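Local coordinates for protein intracellular exo-alpha-(1->5)-L-arabinofuranosidase (Bifidobacterium longum, PDB 2Y2W) that hydrolyses terminal alpha-(1->5)-linked L-arabinofuranosyl residues of arabinans, and also acts on wheat arabinoxylan, as part of plant cell-wall breakdown, at residues D[119-124]-D[170-175]; D[286-291]-D[344-349]; D[376-381]-D[412-417]. One frame throughout, in Å; residues are numbered along the deposited sequence.

Contact 1. Residues D[119-124]-D[170-175]; sequences YNWEDG and GTRGLK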
loop_
_atom_site.group_PDB
_atom_site.type_symbol
_atom_site.label_atom_id
_atom_site.label_comp_id
_atom_site.label_asym_id
_atom_site.label_seq_id
_atom_site.Cartn_x
_atom_site.Cartn_y
_atom_site.Cartn_z
ATOM N N TYR D 119 7.955 10.884 7.979
ATOM C CA TYR D 119 9.244 11.497 7.694
ATOM C C TYR D 119 9.856 10.959 6.403
ATOM O O TYR D 119 9.918 9.749 6.197
ATOM C CB TYR D 119 10.186 11.269 8.882
ATOM C CG TYR D 119 11.607 11.737 8.678
ATOM C CD1 TYR D 119 11.898 13.080 8.423
ATOM C CD2 TYR D 119 12.666 10.838 8.758
ATOM C CE1 TYR D 119 13.210 13.510 8.241
ATOM C CE2 TYR D 119 13.979 11.258 8.580
ATOM C CZ TYR D 119 14.241 12.593 8.323
ATOM O OH TYR D 119 15.539 12.997 8.148
ATOM N N ASN D 120 10.294 11.869 5.537
ATOM C CA ASN D 120 10.991 11.501 4.304
ATOM C C ASN D 120 12.497 11.669 4.494
ATOM O O ASN D 120 12.983 12.790 4.651
ATOM C CB ASN D 120 10.504 12.352 3.129
ATOM C CG ASN D 120 8.992 12.452 3.063
ATOM O OD1 ASN D 120 8.290 11.439 3.008
ATOM N ND2 ASN D 120 8.480 13.679 3.059
ATOM N N TRP D 121 13.226 10.555 4.482
ATOM C CA TRP D 121 14.637 10.543 4.878
ATOM C C TRP D 121 15.560 11.367 3.969
ATOM O O TRP D 121 16.616 11.820 4.409
ATOM C CB TRP D 121 15.147 9.102 5.028
ATOM C CG TRP D 121 15.234 8.361 3.740
ATOM C CD1 TRP D 121 14.261 7.601 3.164
ATOM C CD2 TRP D 121 16.357 8.316 2.857
ATOM N NE1 TRP D 121 14.707 7.082 1.973
ATOM C CE2 TRP D 121 15.991 7.505 1.760
ATOM C CE3 TRP D 121 17.638 8.883 2.883
ATOM C CZ2 TRP D 121 16.860 7.249 0.697
ATOM C CZ3 TRP D 121 18.503 8.625 1.829
ATOM C CH2 TRP D 121 18.109 7.814 0.751
ATOM N N GLU D 122 15.155 11.553 2.713
ATOM C CA GLU D 122 15.914 12.350 1.742
ATOM C C GLU D 122 15.843 13.845 2.040
ATOM O O GLU D 122 16.696 14.613 1.587
ATOM C CB GLU D 122 15.423 12.111 0.307
ATOM C CG GLU D 122 15.267 10.655 -0.103
ATOM C CD GLU D 122 13.869 10.117 0.163
ATOM O OE1 GLU D 122 13.287 10.436 1.223
ATOM O OE2 GLU D 122 13.351 9.365 -0.691
ATOM N N ASP D 123 14.819 14.255 2.786
ATOM C CA ASP D 123 14.652 15.656 3.177
ATOM C C ASP D 123 15.776 16.145 4.085
ATOM O O ASP D 123 16.014 17.349 4.189
ATOM C CB ASP D 123 13.302 15.871 3.874
ATOM C CG ASP D 123 12.129 15.798 2.916
ATOM O OD1 ASP D 123 12.339 15.923 1.690
ATOM O OD2 ASP D 123 10.988 15.627 3.396
ATOM N N GLY D 124 16.458 15.203 4.734
ATOM C CA GLY D 124 17.517 15.526 5.684
ATOM C C GLY D 124 18.924 15.258 5.185
ATOM O O GLY D 124 19.876 15.310 5.961
ATOM N N GLY D 170 4.935 4.272 8.298
ATOM C CA GLY D 170 3.643 4.944 8.337
ATOM C C GLY D 170 3.192 5.446 6.977
ATOM O O GLY D 170 2.317 4.844 6.353
ATOM N N THR D 171 3.783 6.552 6.525
ATOM C CA THR D 171 3.463 7.119 5.209
ATOM C C THR D 171 4.245 6.419 4.099
ATOM O O THR D 171 3.833 6.427 2.939
ATOM C CB THR D 171 3.711 8.659 5.136
ATOM O OG1 THR D 171 5.096 8.950 5.363
ATOM C CG2 THR D 171 2.863 9.402 6.156
ATOM N N ARG D 172 5.369 5.812 4.472
ATOM C CA ARG D 172 6.236 5.091 3.540
ATOM C C ARG D 172 6.432 3.630 3.951
ATOM O O ARG D 172 5.737 3.135 4.843
ATOM C CB ARG D 172 7.577 5.816 3.405
ATOM C CG ARG D 172 7.541 6.890 2.345
ATOM C CD ARG D 172 8.242 8.157 2.781
ATOM N NE ARG D 172 9.675 8.165 2.493
ATOM C CZ ARG D 172 10.212 8.325 1.286
ATOM N NH1 ARG D 172 9.450 8.453 0.208
ATOM N NH2 ARG D 172 11.526 8.334 1.155
ATOM N N GLY D 173 7.365 2.943 3.292
ATOM C CA GLY D 173 7.615 1.531 3.564
ATOM C C GLY D 173 8.824 0.939 2.862
ATOM O O GLY D 173 9.932 1.477 2.942
ATOM N N LEU D 174 8.590 -0.171 2.164
ATOM C CA LEU D 174 9.653 -1.029 1.637
ATOM C C LEU D 174 10.672 -0.328 0.742
ATOM O O LEU D 174 11.878 -0.412 0.988
ATOM C CB LEU D 174 9.048 -2.239 0.907
ATOM C CG LEU D 174 9.977 -3.187 0.144
ATOM C CD1 LEU D 174 10.972 -3.855 1.077
ATOM C CD2 LEU D 174 9.170 -4.230 -0.597
ATOM N N LYS D 175 10.189 0.348 -0.297
ATOM C CA LYS D 175 11.075 0.934 -1.300
ATOM C C LYS D 175 12.005 1.986 -0.690
ATOM O O LYS D 175 13.201 1.999 -0.984
ATOM C CB LYS D 175 10.277 1.512 -2.470
ATOM C CG LYS D 175 11.133 1.877 -3.675
ATOM C CD LYS D 175 10.370 2.769 -4.639
ATOM C CE LYS D 175 11.246 3.211 -5.798
ATOM N NZ LYS D 175 12.177 4.302 -5.416
HETATM O O HOH W 1 11.660 8.194 5.026
HETATM O O HOH W 2 6.066 11.499 4.535
#

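Contact 2. Residues D[286-291]-D[344-349]; sequences YYFDRG and WYSDKW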
loop_
_atom_site.group_PDB
_atom_site.type_symbol
_atom_site.label_atom_id
_atom_site.label_comp_id
_atom_site.label_asym_id
_atom_site.label_seq_id
_atom_site.Cartn_x
_atom_site.Cartn_y
_atom_site.Cartn_z
ATOM N N TYR D 286 6.705 3.095 29.747
ATOM C CA TYR D 286 6.775 4.384 30.436
ATOM C C TYR D 286 6.018 4.332 31.764
ATOM O O TYR D 286 4.982 3.667 31.871
ATOM C CB TYR D 286 6.201 5.503 29.561
ATOM C CG TYR D 286 7.031 5.869 28.348
ATOM C CD1 TYR D 286 8.184 6.647 28.473
ATOM C CD2 TYR D 286 6.649 5.461 27.071
ATOM C CE1 TYR D 286 8.941 6.996 27.359
ATOM C CE2 TYR D 286 7.399 5.805 25.948
ATOM C CZ TYR D 286 8.542 6.573 26.102
ATOM O OH TYR D 286 9.284 6.916 24.996
ATOM N N TYR D 287 6.538 5.037 32.768
ATOM C CA TYR D 287 5.934 5.055 34.102
ATOM C C TYR D 287 5.973 6.446 34.727
ATOM O O TYR D 287 6.907 7.208 34.490
ATOM C CB TYR D 287 6.638 4.061 35.028
ATOM C CG TYR D 287 6.772 2.669 34.459
ATOM C CD1 TYR D 287 5.707 1.770 34.508
ATOM C CD2 TYR D 287 7.963 2.250 33.871
ATOM C CE1 TYR D 287 5.827 0.489 33.985
ATOM C CE2 TYR D 287 8.094 0.972 33.344
ATOM C CZ TYR D 287 7.022 0.096 33.406
ATOM O OH TYR D 287 7.149 -1.171 32.889
ATOM N N PHE D 288 4.950 6.765 35.522
ATOM C CA PHE D 288 4.885 8.039 36.250
ATOM C C PHE D 288 3.991 7.958 37.487
ATOM O O PHE D 288 3.240 6.998 37.657
ATOM C CB PHE D 288 4.459 9.195 35.328
ATOM C CG PHE D 288 3.016 9.144 34.884
ATOM C CD1 PHE D 288 2.601 8.251 33.900
ATOM C CD2 PHE D 288 2.079 10.015 35.432
ATOM C CE1 PHE D 288 1.272 8.213 33.483
ATOM C CE2 PHE D 288 0.750 9.987 35.022
ATOM C CZ PHE D 288 0.345 9.083 34.045
ATOM N N ASP D 289 4.096 8.966 38.351
ATOM C CA ASP D 289 3.254 9.070 39.541
ATOM C C ASP D 289 1.908 9.680 39.161
ATOM O O ASP D 289 1.818 10.877 38.874
ATOM C CB ASP D 289 3.950 9.913 40.619
ATOM C CG ASP D 289 3.188 9.937 41.940
ATOM O OD1 ASP D 289 2.413 8.996 42.217
ATOM O OD2 ASP D 289 3.379 10.902 42.710
ATOM N N ARG D 290 0.871 8.845 39.155
ATOM C CA ARG D 290 -0.461 9.242 38.685
ATOM C C ARG D 290 -1.155 10.255 39.595
ATOM O O ARG D 290 -2.066 10.965 39.161
ATOM C CB ARG D 290 -1.357 8.017 38.470
ATOM C CG ARG D 290 -0.910 7.118 37.323
ATOM C CD ARG D 290 -1.957 6.070 36.986
ATOM N NE ARG D 290 -1.382 4.944 36.248
ATOM C CZ ARG D 290 -1.280 4.876 34.922
ATOM N NH1 ARG D 290 -1.717 5.870 34.157
ATOM N NH2 ARG D 290 -0.736 3.806 34.359
ATOM N N GLY D 291 -0.724 10.316 40.853
ATOM C CA GLY D 291 -1.253 11.286 41.803
ATOM C C GLY D 291 -0.191 12.250 42.292
ATOM O O GLY D 291 -0.139 12.570 43.479
ATOM N N TRP D 344 7.969 9.015 32.417
ATOM C CA TRP D 344 7.321 10.085 31.653
ATOM C C TRP D 344 5.913 10.388 32.162
ATOM O O TRP D 344 5.030 9.527 32.136
ATOM C CB TRP D 344 7.303 9.752 30.153
ATOM C CG TRP D 344 6.467 10.680 29.290
ATOM C CD1 TRP D 344 6.271 12.023 29.466
ATOM C CD2 TRP D 344 5.747 10.327 28.099
ATOM N NE1 TRP D 344 5.463 12.522 28.473
ATOM C CE2 TRP D 344 5.130 11.504 27.619
ATOM C CE3 TRP D 344 5.564 9.131 27.393
ATOM C CZ2 TRP D 344 4.337 11.520 26.465
ATOM C CZ3 TRP D 344 4.775 9.148 26.243
ATOM C CH2 TRP D 344 4.172 10.335 25.793
ATOM N N TYR D 345 5.721 11.623 32.622
ATOM C CA TYR D 345 4.413 12.115 33.048
ATOM C C TYR D 345 3.566 12.456 31.823
ATOM O O TYR D 345 3.559 13.595 31.347
ATOM C CB TYR D 345 4.570 13.320 33.986
ATOM C CG TYR D 345 5.085 12.948 35.360
ATOM C CD1 TYR D 345 6.455 12.910 35.629
ATOM C CD2 TYR D 345 4.203 12.628 36.391
ATOM C CE1 TYR D 345 6.933 12.558 36.894
ATOM C CE2 TYR D 345 4.669 12.274 37.654
ATOM C CZ TYR D 345 6.030 12.241 37.900
ATOM O OH TYR D 345 6.485 11.892 39.152
ATOM N N SER D 346 2.855 11.448 31.321
ATOM C CA SER D 346 2.145 11.531 30.045
ATOM C C SER D 346 0.781 12.221 30.116
ATOM O O SER D 346 0.141 12.444 29.086
ATOM C CB SER D 346 2.009 10.138 29.420
ATOM O OG SER D 346 1.475 9.208 30.345
ATOM N N ASP D 347 0.347 12.567 31.327
ATOM C CA ASP D 347 -0.916 13.284 31.523
ATOM C C ASP D 347 -0.888 14.711 30.970
ATOM O O ASP D 347 -1.920 15.235 30.541
ATOM C CB ASP D 347 -1.335 13.274 32.999
ATOM C CG ASP D 347 -0.236 13.748 33.937
ATOM O OD1 ASP D 347 0.958 13.655 33.584
ATOM O OD2 ASP D 347 -0.576 14.204 35.049
ATOM N N LYS D 348 0.297 15.323 30.974
ATOM C CA LYS D 348 0.505 16.655 30.397
ATOM C C LYS D 348 0.288 16.652 28.881
ATOM O O LYS D 348 -0.287 17.591 28.327
ATOM C CB LYS D 348 1.912 17.179 30.729
ATOM C CG LYS D 348 2.094 17.760 32.142
ATOM C CD LYS D 348 2.113 16.681 33.225
ATOM C CE LYS D 348 2.597 17.222 34.564
ATOM N NZ LYS D 348 4.081 17.159 34.694
ATOM N N TRP D 349 0.754 15.596 28.218
ATOM C CA TRP D 349 0.561 15.437 26.777
ATOM C C TRP D 349 -0.860 14.967 26.453
ATOM O O TRP D 349 -1.430 15.361 25.432
ATOM C CB TRP D 349 1.607 14.484 26.187
ATOM C CG TRP D 349 1.401 14.166 24.730
ATOM C CD1 TRP D 349 1.041 12.959 24.199
ATOM C CD2 TRP D 349 1.533 15.067 23.621
ATOM N NE1 TRP D 349 0.944 13.052 22.831
ATOM C CE2 TRP D 349 1.239 14.334 22.450
ATOM C CE3 TRP D 349 1.871 16.424 23.504
ATOM C CZ2 TRP D 349 1.273 14.910 21.172
ATOM C CZ3 TRP D 349 1.903 16.999 22.233
ATOM C CH2 TRP D 349 1.604 16.240 21.085
#

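Contact 3. Residues D[376-381]-D[412-417]; sequences LEDIYT and NVIAPI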
loop_
_atom_site.group_PDB
_atom_site.type_symbol
_atom_site.label_atom_id
_atom_site.label_comp_id
_atom_site.label_asym_id
_atom_site.label_seq_id
_atom_site.Cartn_x
_atom_site.Cartn_y
_atom_site.Cartn_z
ATOM N N LEU D 376 7.497 18.052 26.545
ATOM C CA LEU D 376 7.861 16.882 27.350
ATOM C C LEU D 376 9.124 17.093 28.190
ATOM O O LEU D 376 9.918 16.165 28.373
ATOM C CB LEU D 376 8.015 15.637 26.461
ATOM C CG LEU D 376 6.794 14.787 26.096
ATOM C CD1 LEU D 376 5.786 15.537 25.225
ATOM C CD2 LEU D 376 7.259 13.518 25.399
ATOM N N GLU D 377 9.303 18.308 28.702
ATOM C CA GLU D 377 10.495 18.636 29.486
ATOM C C GLU D 377 10.275 18.401 30.980
ATOM O O GLU D 377 10.298 19.337 31.781
ATOM C CB GLU D 377 10.958 20.069 29.204
ATOM C CG GLU D 377 11.560 20.261 27.814
ATOM C CD GLU D 377 12.275 21.593 27.647
ATOM O OE1 GLU D 377 12.327 22.387 28.614
ATOM O OE2 GLU D 377 12.789 21.845 26.535
ATOM N N ASP D 378 10.064 17.137 31.338
ATOM C CA ASP D 378 9.795 16.752 32.719
ATOM C C ASP D 378 10.994 17.017 33.619
ATOM O O ASP D 378 12.132 16.704 33.263
ATOM C CB ASP D 378 9.388 15.277 32.799
ATOM C CG ASP D 378 7.982 15.024 32.274
ATOM O OD1 ASP D 378 7.197 15.989 32.131
ATOM O OD2 ASP D 378 7.656 13.845 32.010
ATOM N N ILE D 379 10.721 17.608 34.779
ATOM C CA ILE D 379 11.753 17.923 35.762
ATOM C C ILE D 379 11.709 16.840 36.838
ATOM O O ILE D 379 10.746 16.745 37.601
ATOM C CB ILE D 379 11.558 19.341 36.376
ATOM C CG1 ILE D 379 11.060 20.345 35.323
ATOM C CG2 ILE D 379 12.846 19.840 37.005
ATOM C CD1 ILE D 379 12.102 20.774 34.283
ATOM N N TYR D 380 12.756 16.018 36.880
ATOM C CA TYR D 380 12.729 14.763 37.630
ATOM C C TYR D 380 12.969 14.902 39.126
ATOM O O TYR D 380 13.898 15.582 39.563
ATOM C CB TYR D 380 13.714 13.754 37.035
ATOM C CG TYR D 380 13.280 13.170 35.709
ATOM C CD1 TYR D 380 12.120 12.400 35.609
ATOM C CD2 TYR D 380 14.037 13.371 34.558
ATOM C CE1 TYR D 380 11.720 11.857 34.397
ATOM C CE2 TYR D 380 13.645 12.829 33.339
ATOM C CZ TYR D 380 12.486 12.075 33.268
ATOM O OH TYR D 380 12.097 11.536 32.068
ATOM N N THR D 381 12.123 14.226 39.896
ATOM C CA THR D 381 12.204 14.215 41.351
ATOM C C THR D 381 13.117 13.090 41.825
ATOM O O THR D 381 13.441 12.179 41.057
ATOM C CB THR D 381 10.813 14.016 41.985
ATOM O OG1 THR D 381 10.258 12.770 41.540
ATOM C CG2 THR D 381 9.874 15.154 41.603
ATOM N N ASN D 412 16.872 17.077 26.965
ATOM C CA ASN D 412 15.704 17.963 27.132
ATOM C C ASN D 412 14.346 17.271 27.255
ATOM O O ASN D 412 13.574 17.566 28.170
ATOM C CB ASN D 412 15.658 19.054 26.050
ATOM C CG ASN D 412 16.694 20.143 26.266
ATOM O OD1 ASN D 412 17.174 20.354 27.381
ATOM N ND2 ASN D 412 17.035 20.848 25.196
ATOM N N VAL D 413 14.068 16.362 26.325
ATOM C CA VAL D 413 12.820 15.617 26.287
ATOM C C VAL D 413 12.951 14.400 27.193
ATOM O O VAL D 413 13.778 13.522 26.936
ATOM C CB VAL D 413 12.487 15.174 24.839
ATOM C CG1 VAL D 413 11.210 14.345 24.800
ATOM C CG2 VAL D 413 12.368 16.384 23.922
ATOM N N ILE D 414 12.132 14.354 28.247
ATOM C CA ILE D 414 12.203 13.300 29.277
ATOM C C ILE D 414 13.627 12.746 29.456
ATOM O O ILE D 414 13.883 11.558 29.247
ATOM C CB ILE D 414 11.159 12.159 29.048
ATOM C CG1 ILE D 414 11.073 11.751 27.566
ATOM C CG2 ILE D 414 9.801 12.577 29.600
ATOM C CD1 ILE D 414 10.270 10.488 27.302
ATOM N N ALA D 415 14.541 13.624 29.859
ATOM C CA ALA D 415 15.971 13.362 29.709
ATOM C C ALA D 415 16.800 13.515 30.984
ATOM O O ALA D 415 16.470 14.330 31.842
ATOM C CB ALA D 415 16.529 14.257 28.629
ATOM N N PRO D 416 17.889 12.727 31.102
ATOM C CA PRO D 416 18.856 12.900 32.186
ATOM C C PRO D 416 19.707 14.154 31.978
ATOM O O PRO D 416 20.215 14.728 32.940
ATOM C CB PRO D 416 19.723 11.643 32.086
ATOM C CG PRO D 416 19.596 11.200 30.677
ATOM C CD PRO D 416 18.223 11.571 30.246
ATOM N N ILE D 417 19.845 14.566 30.722
ATOM C CA ILE D 417 20.585 15.762 30.372
ATOM C C ILE D 417 19.608 16.840 29.923
ATOM O O ILE D 417 18.850 16.649 28.968
ATOM C CB ILE D 417 21.602 15.492 29.237
ATOM C CG1 ILE D 417 22.504 14.300 29.585
ATOM C CG2 ILE D 417 22.428 16.747 28.953
ATOM C CD1 ILE D 417 23.273 13.735 28.397
HETATM O O HOH W 3 13.084 16.153 30.650
#

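Contact 1. Residues D[119-124]-D[170-175]
R172, in the loop that leads from barrel strand 162-167 into helix 174-185, meets E122 in the long loop after strand 107-110, and the pairing of their charges dominates the contact. R172 NH2 lies 2.7 Å from E122 OE1 in a salt bridge, and it also donates a weak bond, bent to 143° at the hydrogen, to E122 OE2. Both carboxylate oxygens therefore share one nitrogen, with the two flat groups turned 43° against each other. The bend of R172 at chi3 (88°) turns its head towards the acid, while E122 lays its own CG over the centre of the W121 ring.

Packing adds to the grip. N120 crosses R172 at about a right angle, with OD1 3.3 Å from R172 CD and CB over one guanidinium face. W121 CD1 sits at the guanidinium edge, 3.5 Å from R172 NH2.

Water supplies the third element. One molecule accepts from W121 N at 2.9 Å and from R172 NE, and donates to Y119 O. A second donates to N120 OD1 at 2.7 Å and joins it to T171 OG1, which N168 also holds. N120 ND2 bonds to D123 OD2, itself salt-bridged to R134, and this fixes the amide's rotation.

A leucine in place of R172 would probably leave E122 without its countercharge and the first water without one donor. K175 of a neighbouring subunit packs on N120 and R172, so the ion pair and its waters lie beside a subunit boundary, where a long, multiply donating arginine suits a partly hydrated junction.

Contact 2. Residues D[286-291]-D[344-349]
Y286 and W344 meet edge to face at the mouth of the (beta/alpha)8 barrel, where strand 280-287 ends and the loop after strand 335-341 begins. The indole points CE3 at the centre of the phenol ring, 3.7 Å from Y286 CG, with the planes 78° apart. With CG opposite its backbone N (chi1 171°), the indole of W344 reaches that face. Both residues probably shape the arabinofuranose pocket, as in related enzymes, and Y286 OH hydrogen-bonds to E340, the likely nucleophile.

Beside this pair F288 packs on the ring of Y345 and on the backbone from W344 to S346. Its CB lies over the face of Y345 in a CH-pi contact, 3.8 Å from the ring centroid, and S346 N stands over the face of F288's own ring. Broad and apolar, the phenylalanine packs against the turn at Y345, an inverse gamma turn, with W344 O beside its ring.

Further out, polar partners set the rings in place. Y345 OH bonds to D384 and Y345 N to D378, while D289, held by S299, brings its CB within 3.5 Å of Y345 OH. The two backbones are joined by W344 N, which donates to Y287 O over 2.9 Å from 37° above the carbonyl plane.

Contact 3. Residues D[376-381]-D[412-417]
L376 and I414 are joined by the backbone bond that sets this contact: I414 N donates to L376 O at 2.9 Å, nearly straight at 169°. The same carbonyl weakly accepts D378 N, closing an inverse gamma turn centred on E377, so one oxygen holds both its own loop and the next.

The tight part sets aliphatic groups against one another and against two oxygens that are already bonded elsewhere. L376 CB rests 3.8 Å from V413 CG1, two branched aliphatic side chains crossing obliquely in an apolar contact. I414 meets two neighbours: its CB lies 3.2 Å from Y380 OH, and its CG2 touches both that hydroxyl and D378 OD2, each at 3.5 Å. With chi1 at 43°, I414 CG1 stands between backbone N and carbonyl carbon, and CG2 is the branch left to meet the aspartate and the tyrosine. Neither polar end lacks a partner, since Y380 OH bonds to V343 O and D378 OD2 to Y345 N. Tyrosine suits its place because its ring edge lies along I414 and A415 while the hydroxyl reaches a backbone acceptor beyond.

The other side is looser, and a water fills the join. It donates to D378 O and, over 2.9 Å, to N412 O, and it accepts from A415 N, linking three backbone groups where water bridges the two loops. Alongside, E377 lays its CG 3.4 Å from N412 O, and its CA adds a CA-H...O contact to that oxygen. The glutamate's carboxylate turns to R73 and H374, while N412, an asparagine well able to take its positive phi, spends its amide on A419 N and R73 O.

Such joined loops at the C-terminal ends of the strands are where a (beta/alpha)8 glycosidase builds its substrate site, and here L376 and D378 pack against W344, probably a substrate-recognition residue.

All three contacts join loops and the ends of strands or helices of the same barrel, but they differ with depth. Contact 1 lies farthest out, about 23 Å from the chain's centre and against other subunits, and relies on charge and water. Contact 3 is buried, with aliphatic packing, a straight backbone bond and one bridging water. Contact 2, only partly buried, is aromatic and includes probable sugar-binding residues. Contacts 2 and 3 are neighbours: W344 packs on L376, D378 and I414, so the loop 376-381 backs the indole whose edge meets Y286. Contact 1 touches neither, its nearest atoms about 15 Å from those of contact 2, and it joins loops after earlier strands of the barrel.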